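Long-range contacts in putative esterase Rv1847/MT1895 (Mycobacterium tuberculosis, PDB 3S4K), which probably hydrolyses acyl-CoA thioesters, perhaps including 1,4-dihydroxy-2-naphthoyl-CoA, as a hotdog-fold enzyme: residues Thr51-Gly56 against Val94-Ser99; Ser83-Asn88 against Gln138-Arg143. All blocks are in the same frame, centred on the assembly; numbering follows the deposited sequence.

Interaction 1 of 2, residues Thr51-Gly56 against Val94-Ser99; sequences TGVVHG and VRSISS. With EDO (1,2-ethanediol), chain H.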
# COMPACT_ATOMS: atom_id res chain seq x y z
N THR A 51 -10.58 -1.54 13.58
CA THR A 51 -10.85 -0.64 14.67
C THR A 51 -11.52 0.65 14.20
O THR A 51 -11.63 1.60 14.97
CB THR A 51 -9.55 -0.32 15.37
OG1 THR A 51 -8.58 0.11 14.41
CG2 THR A 51 -9.04 -1.58 16.07
N GLY A 52 -11.97 0.66 12.95
CA GLY A 52 -12.79 1.75 12.48
C GLY A 52 -12.04 2.96 11.99
O GLY A 52 -12.64 4.02 11.89
N VAL A 53 -10.75 2.81 11.67
CA VAL A 53 -9.97 3.87 11.05
C VAL A 53 -9.49 3.40 9.67
O VAL A 53 -9.56 2.22 9.36
CB VAL A 53 -8.77 4.33 11.93
CG1 VAL A 53 -9.28 4.94 13.25
CG2 VAL A 53 -7.82 3.21 12.20
N VAL A 54 -9.00 4.32 8.84
CA VAL A 54 -8.64 3.99 7.47
C VAL A 54 -7.55 2.90 7.47
O VAL A 54 -6.55 3.00 8.20
CB VAL A 54 -8.13 5.23 6.71
CG1 VAL A 54 -7.62 4.85 5.29
CG2 VAL A 54 -9.21 6.34 6.66
N HIS A 55 -7.74 1.86 6.66
CA HIS A 55 -6.72 0.81 6.43
C HIS A 55 -5.50 1.45 5.78
O HIS A 55 -5.60 2.15 4.77
CB HIS A 55 -7.32 -0.25 5.53
CG HIS A 55 -6.52 -1.51 5.41
ND1 HIS A 55 -5.27 -1.54 4.82
CD2 HIS A 55 -6.82 -2.79 5.72
CE1 HIS A 55 -4.83 -2.79 4.81
NE2 HIS A 55 -5.75 -3.56 5.35
N GLY A 56 -4.33 1.25 6.38
CA GLY A 56 -3.11 1.86 5.86
C GLY A 56 -2.85 1.57 4.38
O GLY A 56 -2.31 2.41 3.63
N VAL A 94 0.73 8.71 9.62
CA VAL A 94 0.89 9.79 10.55
C VAL A 94 -0.28 9.96 11.51
O VAL A 94 -0.06 10.17 12.69
CB VAL A 94 1.16 11.13 9.78
CG1 VAL A 94 1.40 12.29 10.73
CG2 VAL A 94 2.36 10.96 8.84
N ARG A 95 -1.52 9.86 11.01
CA ARG A 95 -2.71 10.17 11.82
C ARG A 95 -3.87 9.29 11.37
O ARG A 95 -4.06 9.06 10.18
CB ARG A 95 -3.11 11.65 11.67
CG ARG A 95 -4.29 12.07 12.58
CD ARG A 95 -4.57 13.57 12.51
NE ARG A 95 -3.57 14.36 13.21
CZ ARG A 95 -3.50 14.47 14.53
NH1 ARG A 95 -4.38 13.84 15.30
NH2 ARG A 95 -2.56 15.22 15.09
N SER A 96 -4.62 8.80 12.36
CA SER A 96 -5.78 7.94 12.15
C SER A 96 -7.09 8.75 12.10
O SER A 96 -7.43 9.47 13.05
CB SER A 96 -5.89 6.91 13.29
OG SER A 96 -4.80 6.01 13.26
N ILE A 97 -7.80 8.61 10.99
CA ILE A 97 -9.13 9.22 10.82
C ILE A 97 -10.13 8.13 10.39
O ILE A 97 -9.72 7.04 10.02
CB ILE A 97 -9.11 10.38 9.80
CG1 ILE A 97 -8.78 9.88 8.38
CG2 ILE A 97 -8.11 11.46 10.25
CD1 ILE A 97 -8.94 10.95 7.24
N SER A 98 -11.42 8.45 10.48
CA SER A 98 -12.50 7.50 10.23
C SER A 98 -13.51 7.91 9.16
O SER A 98 -14.39 7.10 8.80
CB SER A 98 -13.26 7.28 11.54
OG SER A 98 -12.49 6.52 12.42
N SER A 99 -13.43 9.15 8.70
CA SER A 99 -14.38 9.69 7.73
C SER A 99 -13.85 10.98 7.08
O SER A 99 -12.80 11.51 7.48
CB SER A 99 -15.72 9.97 8.41
OG SER A 99 -15.63 11.09 9.27
C1 EDO H . -1.93 2.62 10.34
O1 EDO H . -2.36 1.43 11.04
C2 EDO H . -3.09 3.58 10.14
O2 EDO H . -3.59 4.12 11.37
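Val54 and Ile97 pack side by side where two loops of the hotdog fold meet: Thr51-Gly56, which leads into helix 56-75, and Val94-Ser99, which links strand 83-93 to strand 100-108. The tight part centres on Ile97 O. It accepts Val54 N at 3.1 Å with a C=O...N angle of 173°, nearly head-on to the carbonyl, and Val53 CA adds a CA-H...O contact to the same Ile97 O at 3.3 Å. With CG1 of Val54 anti to its backbone N (chi1 175°), the other branch, CG2, turns to the partner loop and meets Ile97 CG1 at 4.0 Å. Both side chains also rest on Tyr59 of helix 56-75, and Val54 is buried.

The outer half is more open to solvent and its carbon contacts are sparse. Val53 CG1 touches Ser96 CB at 3.9 Å and comes within 3.7 Å of Ser98 OG. Ser96 OG donates to O2 of a bound ethanediol at 2.9 Å, and that molecule also takes a hydrogen bond from Gly86 N of the second subunit. At the helix end of the first loop, His55 caps Gly57 N through ND1, while NE2 bonds Ser65 OG of the second subunit. The exception to this sparseness is a short polar link across the loops, Ser98 OG donating to Gly52 O at 2.6 Å, with the hydroxyl oxygen 26° out of the carbonyl plane.

Interaction 2 of 2, residues Ser83-Asn88 against Gln138-Arg143; sequences SVVGVN and QNLEAR. With EDO (1,2-ethanediol), chain C.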
# COMPACT_ATOMS: atom_id res chain seq x y z
N SER A 83 6.89 3.65 -20.69
CA SER A 83 5.97 3.35 -19.60
C SER A 83 6.75 3.26 -18.29
O SER A 83 7.99 3.37 -18.27
CB SER A 83 5.20 2.07 -19.86
OG SER A 83 6.08 0.99 -20.04
N VAL A 84 6.03 3.10 -17.21
CA VAL A 84 6.65 3.01 -15.88
C VAL A 84 6.17 1.80 -15.10
O VAL A 84 5.05 1.31 -15.28
CB VAL A 84 6.45 4.30 -15.04
CG1 VAL A 84 6.95 5.52 -15.79
CG2 VAL A 84 4.96 4.53 -14.70
N VAL A 85 7.02 1.34 -14.20
CA VAL A 85 6.69 0.24 -13.32
C VAL A 85 7.19 0.56 -11.94
O VAL A 85 8.33 0.96 -11.77
CB VAL A 85 7.29 -1.09 -13.84
CG1 VAL A 85 8.81 -1.00 -13.97
CG2 VAL A 85 6.92 -2.26 -12.91
N GLY A 86 6.32 0.42 -10.94
CA GLY A 86 6.78 0.64 -9.58
C GLY A 86 7.80 -0.40 -9.14
O GLY A 86 7.67 -1.60 -9.48
N VAL A 87 8.80 0.04 -8.39
CA VAL A 87 9.68 -0.93 -7.71
C VAL A 87 9.71 -0.80 -6.20
O VAL A 87 9.99 -1.78 -5.53
CB VAL A 87 11.11 -0.99 -8.29
CG1 VAL A 87 11.06 -1.37 -9.78
CG2 VAL A 87 11.84 0.35 -8.05
N ASN A 88 9.46 0.38 -5.64
CA ASN A 88 9.40 0.50 -4.17
C ASN A 88 8.40 1.55 -3.77
O ASN A 88 8.30 2.58 -4.41
CB ASN A 88 10.79 0.79 -3.60
CG ASN A 88 10.78 0.98 -2.07
OD1 ASN A 88 10.63 2.11 -1.58
ND2 ASN A 88 10.89 -0.12 -1.33
N GLN A 138 10.73 2.43 -12.24
CA GLN A 138 11.56 2.23 -13.40
C GLN A 138 10.88 2.78 -14.64
O GLN A 138 9.69 2.54 -14.86
CB GLN A 138 11.78 0.72 -13.62
CG GLN A 138 13.05 0.23 -13.11
CD GLN A 138 13.31 -1.24 -13.46
OE1 GLN A 138 12.80 -1.80 -14.45
NE2 GLN A 138 14.12 -1.85 -12.65
N ASN A 139 11.64 3.51 -15.46
CA ASN A 139 11.18 3.88 -16.80
C ASN A 139 11.46 2.72 -17.75
O ASN A 139 12.55 2.20 -17.76
CB ASN A 139 11.91 5.12 -17.28
CG ASN A 139 11.63 6.35 -16.41
OD1 ASN A 139 10.52 6.52 -15.89
ND2 ASN A 139 12.65 7.20 -16.25
N LEU A 140 10.47 2.36 -18.56
CA LEU A 140 10.58 1.26 -19.52
C LEU A 140 10.50 1.84 -20.90
O LEU A 140 9.64 2.68 -21.16
CB LEU A 140 9.43 0.29 -19.33
CG LEU A 140 9.34 -0.36 -17.95
CD1 LEU A 140 8.00 -1.12 -17.83
CD2 LEU A 140 10.54 -1.27 -17.70
N GLU A 141 11.36 1.40 -21.80
CA GLU A 141 11.41 1.99 -23.13
C GLU A 141 10.20 1.64 -23.98
O GLU A 141 9.52 0.64 -23.73
CB GLU A 141 12.67 1.55 -23.87
CG GLU A 141 12.67 0.07 -24.26
CD GLU A 141 14.06 -0.41 -24.61
OE1 GLU A 141 14.85 0.40 -25.17
OE2 GLU A 141 14.36 -1.59 -24.31
N ALA A 142 9.99 2.46 -25.00
CA ALA A 142 8.95 2.28 -26.00
C ALA A 142 9.60 1.76 -27.27
O ALA A 142 10.82 1.85 -27.43
CB ALA A 142 8.28 3.61 -26.27
N ARG A 143 8.79 1.21 -28.18
CA ARG A 143 9.32 0.85 -29.49
C ARG A 143 9.56 2.15 -30.27
O ARG A 143 8.63 2.94 -30.43
CB ARG A 143 8.36 -0.02 -30.29
CG ARG A 143 8.91 -0.40 -31.67
CD ARG A 143 7.83 -0.95 -32.55
NE ARG A 143 8.31 -1.30 -33.88
CZ ARG A 143 8.78 -2.50 -34.24
NH1 ARG A 143 8.85 -3.50 -33.37
NH2 ARG A 143 9.17 -2.70 -35.50
C1 EDO C . 4.28 -2.08 -9.73
O1 EDO C . 3.77 -1.08 -10.65
C2 EDO C . 3.53 -3.40 -9.90
O2 EDO C . 3.94 -4.13 -11.06
O HOH W 1 6.93 0.91 -22.75
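A chi1 of 58° sets CG1 of Val85 between its backbone N and carbonyl carbon, close against Gln138 CB at 3.4 Å; the Gln138 side chain runs alongside, with its own chi1 of -99° away from a staggered value. The same Val85 CG1 meets Leu140 CD1 at 3.9 Å, while Ser83 OG lies 3.5 Å from Leu140 CB. The backbones that carry them belong to strands 83-93 and 129-140 of the hotdog sheet, which run antiparallel; the axes of 83-88 and 138-140 make 148°. Ser83 with Leu140 and Val85 with Gln138 are hydrogen-bonded pairs, each bonded in both directions; Leu140 N to Ser83 O, at 2.7 Å, is the shortest of the four bonds. They alternate with the non-hydrogen-bonded pair Val84 and Asn139, which puts their four side chains on one face and those of Val84 and Asn139 on the opposite one, against Leu75 of helix 56-75. There Val84 CG1 approaches Asn139 OD1 at 3.7 Å, but that oxygen accepts from Gln116 NE2. Further along, Val87 and Asn88 both face Arg136 in a classic beta bulge. A water bridges Ser83 OG and Glu141 O. Gly86 N donates to O1 of a bound ethanediol at 3.0 Å.

How the interactions relate
Both interactions are surface contacts, on opposite sides of the chain's centre, with centres 32 Å apart and nearest atoms about 13 Å apart. Strand 83-93 connects them: interaction 2 uses its start, and the loop Val94-Ser99 leaves its end. Both also border helix 56-75, through Tyr59 near its start and Leu75 at its end. Interaction 1 joins two irregular loops by one backbone bond, one serine hydroxyl and a small apolar patch. Interaction 2 is regular ladder pairing, with four backbone bonds and more buried area (365 against 233 Å²). In the crystal an ethanediol, probably from the crystallisation liquor, is bonded to Ser96 OG of one subunit and Gly86 N of the other, placing the two sites close together across the dimer.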